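Local coordinates for protein putative phosphomannomutase (Thermus thermophilus, PDB 1TUO) that probably interconverts phosphosugars by moving a phosphate between positions of the sugar, as a magnesium-dependent member of the phosphohexose mutase family, at residues G18-I23 with S109-Q114; D56-A61 with P215-V220; V86-L91 with M105-H110; D183-A188 with K227-T232. All coordinates share one frame; numbering follows the deposited sequence.

Contact 1 of 4, residues G18-I23 with S109-Q114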
loop_
_atom_site.group_PDB
_atom_site.type_symbol
_atom_site.label_atom_id
_atom_site.label_comp_id
_atom_site.label_asym_id
_atom_site.label_seq_id
_atom_site.Cartn_x
_atom_site.Cartn_y
_atom_site.Cartn_z
ATOM N N GLY A 18 0.301 -9.409 11.452
ATOM C CA GLY A 18 1.619 -9.147 12.000
ATOM C C GLY A 18 1.688 -8.514 13.377
ATOM O O GLY A 18 0.694 -8.395 14.092
ATOM N N PHE A 19 2.900 -8.119 13.740
ATOM C CA PHE A 19 3.170 -7.485 15.014
ATOM C C PHE A 19 3.858 -6.163 14.722
ATOM O O PHE A 19 4.582 -6.039 13.741
ATOM C CB PHE A 19 4.093 -8.365 15.854
ATOM C CG PHE A 19 4.527 -7.732 17.141
ATOM C CD1 PHE A 19 3.606 -7.474 18.150
ATOM C CD2 PHE A 19 5.857 -7.379 17.341
ATOM C CE1 PHE A 19 4.004 -6.872 19.341
ATOM C CE2 PHE A 19 6.263 -6.777 18.527
ATOM C CZ PHE A 19 5.334 -6.523 19.529
ATOM N N ARG A 20 3.616 -5.171 15.565
ATOM C CA ARG A 20 4.241 -3.874 15.380
ATOM C C ARG A 20 4.548 -3.322 16.758
ATOM O O ARG A 20 3.887 -3.669 17.734
ATOM C CB ARG A 20 3.300 -2.924 14.636
ATOM C CG ARG A 20 3.932 -1.592 14.264
ATOM C CD ARG A 20 2.892 -0.587 13.774
ATOM N NE ARG A 20 1.960 -0.205 14.833
ATOM C CZ ARG A 20 0.993 0.700 14.696
ATOM N NH1 ARG A 20 -0.159 0.487 14.084
ATOM N NH2 ARG A 20 1.392 1.947 14.959
ATOM N N GLY A 21 5.563 -2.475 16.837
ATOM C CA GLY A 21 5.909 -1.882 18.113
ATOM C C GLY A 21 7.001 -0.859 17.918
ATOM O O GLY A 21 7.513 -0.691 16.810
ATOM N N VAL A 22 7.343 -0.157 18.991
ATOM C CA VAL A 22 8.403 0.830 18.932
ATOM C C VAL A 22 9.723 0.107 19.153
ATOM O O VAL A 22 9.849 -0.718 20.060
ATOM C CB VAL A 22 8.201 1.918 20.011
ATOM C CG1 VAL A 22 9.460 2.789 20.136
ATOM C CG2 VAL A 22 6.999 2.769 19.642
ATOM N N ILE A 23 10.695 0.409 18.300
ATOM C CA ILE A 23 12.021 -0.193 18.368
ATOM C C ILE A 23 12.623 -0.017 19.762
ATOM O O ILE A 23 12.612 1.080 20.310
ATOM C CB ILE A 23 12.931 0.450 17.298
ATOM C CG1 ILE A 23 12.412 0.055 15.906
ATOM C CG2 ILE A 23 14.378 0.033 17.497
ATOM C CD1 ILE A 23 12.892 0.951 14.765
ATOM N N SER A 109 5.845 -0.013 7.327
ATOM C CA SER A 109 5.255 0.679 6.186
ATOM C C SER A 109 5.343 2.207 6.183
ATOM O O SER A 109 6.414 2.771 5.992
ATOM C CB SER A 109 3.789 0.224 6.067
ATOM O OG SER A 109 3.168 0.665 4.868
ATOM N N HIS A 110 4.212 2.866 6.402
ATOM C CA HIS A 110 4.144 4.328 6.379
ATOM C C HIS A 110 4.195 4.982 7.758
ATOM O O HIS A 110 4.042 6.196 7.875
ATOM C CB HIS A 110 2.848 4.740 5.691
ATOM C CG HIS A 110 1.626 4.286 6.422
ATOM N ND1 HIS A 110 1.003 5.056 7.381
ATOM C CD2 HIS A 110 0.954 3.110 6.390
ATOM C CE1 HIS A 110 0.000 4.374 7.907
ATOM N NE2 HIS A 110 -0.050 3.190 7.323
ATOM N N ASN A 111 4.413 4.189 8.800
ATOM C CA ASN A 111 4.450 4.725 10.155
ATOM C C ASN A 111 5.702 5.517 10.509
ATOM O O ASN A 111 6.712 5.454 9.815
ATOM C CB ASN A 111 4.266 3.589 11.157
ATOM C CG ASN A 111 2.864 3.033 11.139
ATOM O OD1 ASN A 111 1.890 3.775 11.292
ATOM N ND2 ASN A 111 2.745 1.725 10.956
ATOM N N PRO A 112 5.639 6.291 11.607
ATOM C CA PRO A 112 6.788 7.087 12.035
ATOM C C PRO A 112 8.030 6.204 12.180
ATOM O O PRO A 112 7.924 5.003 12.435
ATOM C CB PRO A 112 6.314 7.680 13.359
ATOM C CG PRO A 112 4.842 7.892 13.104
ATOM C CD PRO A 112 4.455 6.580 12.435
ATOM N N PRO A 113 9.223 6.801 12.048
ATOM C CA PRO A 113 10.533 6.145 12.135
ATOM C C PRO A 113 10.799 5.197 13.305
ATOM O O PRO A 113 11.502 4.198 13.145
ATOM C CB PRO A 113 11.507 7.322 12.148
ATOM C CG PRO A 113 10.803 8.363 11.382
ATOM C CD PRO A 113 9.387 8.256 11.870
ATOM N N GLN A 114 10.260 5.515 14.476
ATOM C CA GLN A 114 10.506 4.691 15.654
ATOM C C GLN A 114 9.829 3.325 15.638
ATOM O O GLN A 114 10.136 2.481 16.474
ATOM C CB GLN A 114 10.094 5.433 16.937
ATOM C CG GLN A 114 8.612 5.749 17.033
ATOM C CD GLN A 114 8.260 7.088 16.419
ATOM O OE1 GLN A 114 8.863 7.508 15.430
ATOM N NE2 GLN A 114 7.273 7.765 17.000
#

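Contact 2 of 4, residues D56-A61 with P215-V220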
loop_
_atom_site.group_PDB
_atom_site.type_symbol
_atom_site.label_atom_id
_atom_site.label_comp_id
_atom_site.label_asym_id
_atom_site.label_seq_id
_atom_site.Cartn_x
_atom_site.Cartn_y
_atom_site.Cartn_z
ATOM N N ASP A 56 12.941 -3.303 5.171
ATOM C CA ASP A 56 12.943 -1.996 4.522
ATOM C C ASP A 56 14.149 -1.184 4.997
ATOM O O ASP A 56 15.162 -1.769 5.372
ATOM C CB ASP A 56 11.620 -1.252 4.754
ATOM C CG ASP A 56 11.322 -0.981 6.214
ATOM O OD1 ASP A 56 10.168 -0.586 6.493
ATOM O OD2 ASP A 56 12.215 -1.146 7.073
ATOM N N THR A 57 14.055 0.144 4.969
ATOM C CA THR A 57 15.194 0.971 5.374
ATOM C C THR A 57 15.162 1.431 6.822
ATOM O O THR A 57 16.018 2.216 7.241
ATOM C CB THR A 57 15.311 2.238 4.504
ATOM O OG1 THR A 57 14.195 3.098 4.768
ATOM C CG2 THR A 57 15.324 1.871 3.027
ATOM N N ARG A 58 14.195 0.945 7.591
ATOM C CA ARG A 58 14.100 1.348 8.995
ATOM C C ARG A 58 15.331 0.937 9.787
ATOM O O ARG A 58 16.025 -0.005 9.424
ATOM C CB ARG A 58 12.826 0.775 9.608
ATOM C CG ARG A 58 11.598 1.480 9.084
ATOM C CD ARG A 58 10.273 0.800 9.407
ATOM N NE ARG A 58 9.210 1.546 8.732
ATOM C CZ ARG A 58 8.591 2.598 9.258
ATOM N NH1 ARG A 58 8.902 3.015 10.481
ATOM N NH2 ARG A 58 7.707 3.278 8.540
ATOM N N PHE A 59 15.611 1.671 10.863
ATOM C CA PHE A 59 16.784 1.399 11.685
ATOM C C PHE A 59 16.787 -0.038 12.211
ATOM O O PHE A 59 15.810 -0.497 12.792
ATOM C CB PHE A 59 16.840 2.394 12.853
ATOM C CG PHE A 59 18.164 2.409 13.572
ATOM C CD1 PHE A 59 19.269 3.043 13.008
ATOM C CD2 PHE A 59 18.304 1.782 14.806
ATOM C CE1 PHE A 59 20.508 3.053 13.671
ATOM C CE2 PHE A 59 19.539 1.787 15.476
ATOM C CZ PHE A 59 20.636 2.421 14.907
ATOM N N LEU A 60 17.899 -0.735 11.990
ATOM C CA LEU A 60 18.073 -2.122 12.415
ATOM C C LEU A 60 17.160 -3.125 11.712
ATOM O O LEU A 60 17.180 -4.309 12.047
ATOM C CB LEU A 60 17.882 -2.261 13.930
ATOM C CG LEU A 60 19.031 -1.783 14.825
ATOM C CD1 LEU A 60 18.576 -1.819 16.275
ATOM C CD2 LEU A 60 20.258 -2.666 14.618
ATOM N N ALA A 61 16.374 -2.679 10.734
ATOM C CA ALA A 61 15.487 -3.621 10.043
ATOM C C ALA A 61 16.317 -4.748 9.436
ATOM O O ALA A 61 15.904 -5.919 9.429
ATOM C CB ALA A 61 14.690 -2.906 8.954
ATOM N N PRO A 215 16.893 6.046 7.812
ATOM C CA PRO A 215 15.997 5.544 8.861
ATOM C C PRO A 215 15.054 6.579 9.463
ATOM O O PRO A 215 14.081 6.218 10.124
ATOM C CB PRO A 215 16.961 4.943 9.890
ATOM C CG PRO A 215 18.214 5.719 9.687
ATOM C CD PRO A 215 18.303 5.838 8.184
ATOM N N LEU A 216 15.338 7.860 9.244
ATOM C CA LEU A 216 14.466 8.912 9.749
ATOM C C LEU A 216 13.685 9.514 8.580
ATOM O O LEU A 216 12.963 10.499 8.736
ATOM C CB LEU A 216 15.276 9.998 10.462
ATOM C CG LEU A 216 15.903 9.581 11.800
ATOM C CD1 LEU A 216 16.659 10.762 12.390
ATOM C CD2 LEU A 216 14.822 9.115 12.764
ATOM N N PHE A 217 13.843 8.893 7.415
ATOM C CA PHE A 217 13.161 9.287 6.182
ATOM C C PHE A 217 13.274 10.792 5.895
ATOM O O PHE A 217 12.312 11.466 5.559
ATOM C CB PHE A 217 11.687 8.885 6.289
ATOM C CG PHE A 217 11.559 7.403 6.523
ATOM C CD1 PHE A 217 11.451 6.918 7.819
ATOM C CD2 PHE A 217 11.561 6.528 5.446
ATOM C CE1 PHE A 217 11.352 5.550 8.041
ATOM C CE2 PHE A 217 11.459 5.157 5.677
ATOM C CZ PHE A 217 11.353 4.662 6.970
ATOM N N HIS A 218 14.501 11.315 6.070
ATOM C CA HIS A 218 14.765 12.730 5.764
ATOM C C HIS A 218 13.887 13.721 6.549
ATOM O O HIS A 218 13.601 14.823 6.092
ATOM C CB HIS A 218 14.590 12.962 4.259
ATOM C CG HIS A 218 15.557 12.107 3.478
ATOM N ND1 HIS A 218 16.869 12.413 3.317
ATOM C CD2 HIS A 218 15.293 10.911 2.804
ATOM C CE1 HIS A 218 17.385 11.412 2.574
ATOM N NE2 HIS A 218 16.464 10.499 2.254
ATOM N N GLY A 219 13.423 13.300 7.746
ATOM C CA GLY A 219 12.777 14.263 8.650
ATOM C C GLY A 219 11.243 14.261 8.536
ATOM O O GLY A 219 10.535 15.044 9.155
ATOM N N VAL A 220 10.645 13.369 7.755
ATOM C CA VAL A 220 9.187 13.315 7.673
ATOM C C VAL A 220 8.752 11.877 7.906
ATOM O O VAL A 220 9.592 10.989 8.053
ATOM C CB VAL A 220 8.670 13.744 6.275
ATOM C CG1 VAL A 220 9.082 15.170 5.978
ATOM C CG2 VAL A 220 9.219 12.807 5.203
HETATM O O HOH W 1 13.664 3.723 11.226
#

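Contact 3 of 4, residues V86-L91 with M105-H110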
loop_
_atom_site.group_PDB
_atom_site.type_symbol
_atom_site.label_atom_id
_atom_site.label_comp_id
_atom_site.label_asym_id
_atom_site.label_seq_id
_atom_site.Cartn_x
_atom_site.Cartn_y
_atom_site.Cartn_z
ATOM N N VAL A 86 14.230 -3.753 0.527
ATOM C CA VAL A 86 13.354 -4.056 -0.592
ATOM C C VAL A 86 11.912 -3.618 -0.356
ATOM O O VAL A 86 11.450 -3.532 0.782
ATOM C CB VAL A 86 13.309 -5.588 -0.888
ATOM C CG1 VAL A 86 14.690 -6.106 -1.263
ATOM C CG2 VAL A 86 12.775 -6.332 0.329
ATOM N N PRO A 87 11.182 -3.334 -1.442
ATOM C CA PRO A 87 9.780 -2.927 -1.326
ATOM C C PRO A 87 8.985 -4.162 -0.898
ATOM O O PRO A 87 9.345 -5.299 -1.244
ATOM C CB PRO A 87 9.402 -2.531 -2.754
ATOM C CG PRO A 87 10.694 -2.175 -3.392
ATOM C CD PRO A 87 11.667 -3.168 -2.824
ATOM N N THR A 88 7.911 -3.947 -0.146
ATOM C CA THR A 88 7.058 -5.054 0.272
ATOM C C THR A 88 6.630 -5.890 -0.940
ATOM O O THR A 88 6.683 -7.124 -0.903
ATOM C CB THR A 88 5.805 -4.524 1.015
ATOM O OG1 THR A 88 6.165 -4.233 2.373
ATOM C CG2 THR A 88 4.659 -5.546 0.992
ATOM N N PRO A 89 6.199 -5.235 -2.028
ATOM C CA PRO A 89 5.789 -6.039 -3.187
ATOM C C PRO A 89 6.878 -6.954 -3.750
ATOM O O PRO A 89 6.565 -8.009 -4.297
ATOM C CB PRO A 89 5.303 -4.992 -4.194
ATOM C CG PRO A 89 5.991 -3.713 -3.752
ATOM C CD PRO A 89 5.901 -3.811 -2.256
ATOM N N LEU A 90 8.148 -6.566 -3.628
ATOM C CA LEU A 90 9.223 -7.429 -4.121
ATOM C C LEU A 90 9.295 -8.675 -3.227
ATOM O O LEU A 90 9.495 -9.796 -3.706
ATOM C CB LEU A 90 10.575 -6.703 -4.104
ATOM C CG LEU A 90 11.814 -7.574 -4.386
ATOM C CD1 LEU A 90 11.636 -8.298 -5.714
ATOM C CD2 LEU A 90 13.074 -6.707 -4.412
ATOM N N LEU A 91 9.136 -8.485 -1.922
ATOM C CA LEU A 91 9.171 -9.626 -1.016
ATOM C C LEU A 91 7.990 -10.547 -1.322
ATOM O O LEU A 91 8.148 -11.766 -1.421
ATOM C CB LEU A 91 9.137 -9.146 0.442
ATOM C CG LEU A 91 9.167 -10.164 1.595
ATOM C CD1 LEU A 91 7.773 -10.725 1.825
ATOM C CD2 LEU A 91 10.173 -11.269 1.304
ATOM N N MET A 105 8.197 -9.923 6.318
ATOM C CA MET A 105 8.778 -8.640 5.952
ATOM C C MET A 105 8.935 -7.737 7.174
ATOM O O MET A 105 7.993 -7.472 7.908
ATOM C CB MET A 105 7.858 -7.974 4.928
ATOM C CG MET A 105 8.346 -6.583 4.519
ATOM S SD MET A 105 9.706 -6.656 3.345
ATOM C CE MET A 105 10.092 -4.900 3.305
ATOM N N LEU A 106 10.163 -7.270 7.379
ATOM C CA LEU A 106 10.450 -6.371 8.489
ATOM C C LEU A 106 10.158 -4.964 7.976
ATOM O O LEU A 106 10.911 -4.405 7.169
ATOM C CB LEU A 106 11.918 -6.487 8.923
ATOM C CG LEU A 106 12.276 -7.581 9.941
ATOM C CD1 LEU A 106 11.650 -7.239 11.296
ATOM C CD2 LEU A 106 11.797 -8.950 9.448
ATOM N N THR A 107 9.039 -4.413 8.430
ATOM C CA THR A 107 8.628 -3.083 8.023
ATOM C C THR A 107 7.495 -2.577 8.900
ATOM O O THR A 107 6.812 -3.362 9.560
ATOM C CB THR A 107 8.139 -3.078 6.545
ATOM O OG1 THR A 107 7.884 -1.735 6.123
ATOM C CG2 THR A 107 6.847 -3.881 6.401
ATOM N N ALA A 108 7.334 -1.257 8.912
ATOM C CA ALA A 108 6.256 -0.595 9.630
ATOM C C ALA A 108 5.612 0.331 8.593
ATOM O O ALA A 108 4.962 1.327 8.920
ATOM C CB ALA A 108 6.784 0.196 10.823
ATOM N N SER A 109 5.845 -0.013 7.327
ATOM C CA SER A 109 5.255 0.679 6.186
ATOM C C SER A 109 5.343 2.207 6.183
ATOM O O SER A 109 6.414 2.771 5.992
ATOM C CB SER A 109 3.789 0.224 6.067
ATOM O OG SER A 109 3.168 0.665 4.868
ATOM N N HIS A 110 4.212 2.866 6.402
ATOM C CA HIS A 110 4.144 4.328 6.379
ATOM C C HIS A 110 4.195 4.982 7.758
ATOM O O HIS A 110 4.042 6.196 7.875
ATOM C CB HIS A 110 2.848 4.740 5.691
ATOM C CG HIS A 110 1.626 4.286 6.422
ATOM N ND1 HIS A 110 1.003 5.056 7.381
ATOM C CD2 HIS A 110 0.954 3.110 6.390
ATOM C CE1 HIS A 110 0.000 4.374 7.907
ATOM N NE2 HIS A 110 -0.050 3.190 7.323
#

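Contact 4 of 4, residues D183-A188 with K227-T232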
loop_
_atom_site.group_PDB
_atom_site.type_symbol
_atom_site.label_atom_id
_atom_site.label_comp_id
_atom_site.label_asym_id
_atom_site.label_seq_id
_atom_site.Cartn_x
_atom_site.Cartn_y
_atom_site.Cartn_z
ATOM N N ASP A 183 9.835 10.467 -5.623
ATOM C CA ASP A 183 10.182 10.792 -4.250
ATOM C C ASP A 183 10.091 9.455 -3.516
ATOM O O ASP A 183 9.001 8.898 -3.372
ATOM C CB ASP A 183 9.152 11.785 -3.711
ATOM C CG ASP A 183 9.370 12.148 -2.260
ATOM O OD1 ASP A 183 8.565 12.962 -1.761
ATOM O OD2 ASP A 183 10.322 11.639 -1.622
ATOM N N SER A 184 11.240 8.930 -3.095
ATOM C CA SER A 184 11.289 7.654 -2.383
ATOM C C SER A 184 11.106 7.830 -0.881
ATOM O O SER A 184 10.941 6.851 -0.151
ATOM C CB SER A 184 12.619 6.944 -2.662
ATOM O OG SER A 184 12.673 6.480 -3.999
ATOM N N MET A 185 11.126 9.082 -0.433
ATOM C CA MET A 185 10.955 9.431 0.977
ATOM C C MET A 185 11.979 8.757 1.891
ATOM O O MET A 185 11.748 8.622 3.091
ATOM C CB MET A 185 9.530 9.077 1.444
ATOM C CG MET A 185 8.418 9.686 0.590
ATOM S SD MET A 185 6.750 9.430 1.254
ATOM C CE MET A 185 6.587 10.891 2.338
ATOM N N GLY A 186 13.115 8.364 1.318
ATOM C CA GLY A 186 14.155 7.695 2.083
ATOM C C GLY A 186 13.782 6.247 2.337
ATOM O O GLY A 186 14.433 5.543 3.121
ATOM N N GLY A 187 12.728 5.811 1.652
ATOM C CA GLY A 187 12.224 4.457 1.799
ATOM C C GLY A 187 12.762 3.454 0.797
ATOM O O GLY A 187 13.618 3.762 -0.032
ATOM N N ALA A 188 12.211 2.247 0.861
ATOM C CA ALA A 188 12.651 1.126 0.031
ATOM C C ALA A 188 12.292 1.130 -1.453
ATOM O O ALA A 188 12.732 0.252 -2.192
ATOM C CB ALA A 188 12.181 -0.170 0.663
ATOM N N LYS A 227 1.417 16.780 4.177
ATOM C CA LYS A 227 2.287 17.175 5.289
ATOM C C LYS A 227 3.705 16.620 5.229
ATOM O O LYS A 227 4.625 17.185 5.824
ATOM C CB LYS A 227 1.655 16.817 6.639
ATOM C CG LYS A 227 1.444 15.338 6.892
ATOM C CD LYS A 227 1.196 15.070 8.379
ATOM C CE LYS A 227 2.439 15.389 9.211
ATOM N NZ LYS A 227 2.249 15.174 10.678
ATOM N N ASN A 228 3.894 15.528 4.499
ATOM C CA ASN A 228 5.218 14.928 4.382
ATOM C C ASN A 228 5.829 15.119 2.998
ATOM O O ASN A 228 6.930 14.639 2.728
ATOM C CB ASN A 228 5.137 13.431 4.698
ATOM C CG ASN A 228 4.573 13.162 6.076
ATOM O OD1 ASN A 228 5.122 13.617 7.081
ATOM N ND2 ASN A 228 3.469 12.421 6.135
ATOM N N LEU A 229 5.126 15.846 2.134
ATOM C CA LEU A 229 5.579 16.060 0.766
ATOM C C LEU A 229 5.982 17.492 0.405
ATOM O O LEU A 229 6.053 17.834 -0.775
ATOM C CB LEU A 229 4.488 15.586 -0.199
ATOM C CG LEU A 229 4.191 14.086 -0.170
ATOM C CD1 LEU A 229 2.976 13.783 -1.023
ATOM C CD2 LEU A 229 5.409 13.318 -0.662
ATOM N N GLY A 230 6.262 18.316 1.410
ATOM C CA GLY A 230 6.652 19.694 1.149
ATOM C C GLY A 230 7.695 19.871 0.057
ATOM O O GLY A 230 7.503 20.656 -0.877
ATOM N N VAL A 231 8.802 19.145 0.168
ATOM C CA VAL A 231 9.877 19.247 -0.816
ATOM C C VAL A 231 9.423 18.912 -2.233
ATOM O O VAL A 231 9.825 19.569 -3.192
ATOM C CB VAL A 231 11.062 18.326 -0.446
ATOM C CG1 VAL A 231 12.143 18.418 -1.506
ATOM C CG2 VAL A 231 11.624 18.731 0.910
ATOM N N THR A 232 8.578 17.895 -2.358
ATOM C CA THR A 232 8.077 17.471 -3.659
ATOM C C THR A 232 7.040 18.439 -4.216
ATOM O O THR A 232 7.003 18.692 -5.419
ATOM C CB THR A 232 7.484 16.055 -3.562
ATOM O OG1 THR A 232 8.505 15.165 -3.096
ATOM C CG2 THR A 232 6.981 15.572 -4.920
#

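Contact 1 of 4, residues G18-I23 with S109-Q114
The polar link is between backbones: I23 N donates to Q114 O at 2.8 Å, with an N-H...O angle of 171°. The same oxygen receives a CA-H...O contact from V22 CA at 3.4 Å, so two successive residues at the end of strand 19-22, V22 and I23, meet Q114 O.

Aliphatic groups close around it. I23 CG1 lies 3.4 Å from Q114 O, and the chain runs on until CD1 reaches P113 O at 3.9 Å. On V22, CG1 stands anti to the backbone N (chi1 168°) and comes to 4.2 Å from Q114 CB.

R20 and N111 meet apart from this, guanidinium face to amide and without a mutual hydrogen bond. R20 runs extended to CD, which lies 3.6 Å from N111 ND2; the bend at chi3 then turns the guanidinium so that one face lies under ND2, with the two planes tilted 24° apart. A weak hydrogen bond from ND2 to A108 O helps to orient this amide.

The I23-Q114 bond continues the antiparallel pairing of strand 19-22 with strand 115-122. Residues 109-112 read S-H-N-P, consistent with the phosphoserine loop of phosphohexomutases, whose serine carries the transferable phosphate in relatives.

Contact 2 of 4, residues D56-A61 with P215-V220
R58 and P215 bring their backbones within 4.6 Å, CA to CA, where an Asx turn headed by D56 runs into a type II turn from R58 to A61 and then into helix 61-75. This is an interface between the first two alpha/beta/alpha domains. The Asx turn is closed by R58 N donating to D56 OD2 at 2.9 Å, from above the carboxylate plane, while D56 OD1 lies at the edge of the R58 guanidinium in a salt bridge with a weak hydrogen bond from NE.

F217 comes in from the second domain beside P215. Its CZ stands over the centre of the guanidinium, 4.0 Å above the plane and with ring and guanidinium planes 49° apart, and R58 CG abuts the ring edge in plane, 3.8 Å from F217 CZ. The other ends of the guanidinium are spoken for: NH2 bonds to S109 O and N111 O, NH1 to P112 O and Y115 O. T57 OG1 approaches F217 CE2 at 3.5 Å but bonds to G186 O.

F59 CB packs on P215 CB at 3.9 Å. Beside them one water accepts from F59 N at 2.9 Å and donates to P215 O at 2.8 Å.

Contact 3 of 4, residues V86-L91 with M105-H110
M105 lies against V86, T88 and L91, reaching from strand 102-106 under the start of helix 88-97, the helix of a beta-alpha-beta crossover that joins strand 78-82 to strand 102-106 on either side of strand 50-55. Its CG is anti to the backbone N, and a bend at chi2 (78°) brings SD alongside L91 and CE to V86 O. L91 and M105 lie side by side, running opposite ways: L91 CD1 is 4.1 Å from M105 CB near the strand, while M105 SD passes L91 CB at 3.9 Å.

The methyl end reaches the backbone before the helix. M105 CE touches V86 O at 3.2 Å and approaches V86 CG2 at 4.3 Å, just before P87 at the N-cap position. T88 crosses the thioether at a slant, with OG1 3.9 Å from M105 CG; that hydroxyl bonds to D251 OD2 of the second domain.

T107, two residues after M105, faces the same helix and brings CG2 to 4.1 Å from T88 OG1. Its own OG1 is gripped twice: it bonds to D56 OD1 and accepts from S109 N at 2.9 Å, with an angle of 153°, closing an ST turn from T107 to S109.

Contact 4 of 4, residues D183-A188 with K227-T232
D183 and M185, two residues apart, bury the largest areas here, and they meet segment 227-232 in different ways: D183 through a hydrogen bond from T232, M185 through its methyl end. D183 extends its carboxylate with CG anti to the backbone N (chi1 177°), bringing OD1 to T232 OG1, the hydroxyl of the first turn of helix 230-236. That hydroxyl donates to OD1 at 2.6 Å, approaching from above the carboxylate plane, 51° out of it. OD1 also forms a salt bridge with R210, a second partner that probably favours the ionised carboxylate in this buried place. The other oxygen, OD2, accepts from M185 N at 2.9 Å and closes an Asx turn, so both carboxylate oxygens are engaged and the group's rotation is restrained.

M185 bends at chi3 (88°) and presents CE to N228 CB at 3.8 Å, the two side chains crossing at about a right angle. The amide of N228 turns to E223 O and N221 N instead.

L229, at the N-cap position, touches both: its CD2 lies 3.4 Å from D183 OD1 and 4.0 Å from M185 CE.

D183 ends strand 180-183, which runs between strands 206-209 and 244-248. T232 also touches these two neighbours, at I209 and A245, so helix 230-236 begins packed against this sheet of the second alpha/beta/alpha domain.

How the contacts relate
Contacts 1 and 3 lie in the first alpha/beta/alpha domain, 12 Å apart between centres, and share S109 and H110 in the loop between strands 102-106 and 115-122. Contact 4 belongs to the second domain. Contact 2 joins the two, with its centre 10 Å from that of contact 1 and 12 Å from those of contacts 3 and 4. Along the chain contact 3 is nested inside the span closed by contact 2, whereas contact 2 crosses both 1 and 4. Contacts 1 and 3 include the serine loop and contact 2 bonds to it, while contact 4 adjoins contact 2. S109 OG bonds to D249 and D251, consistent with an active site formed between domains.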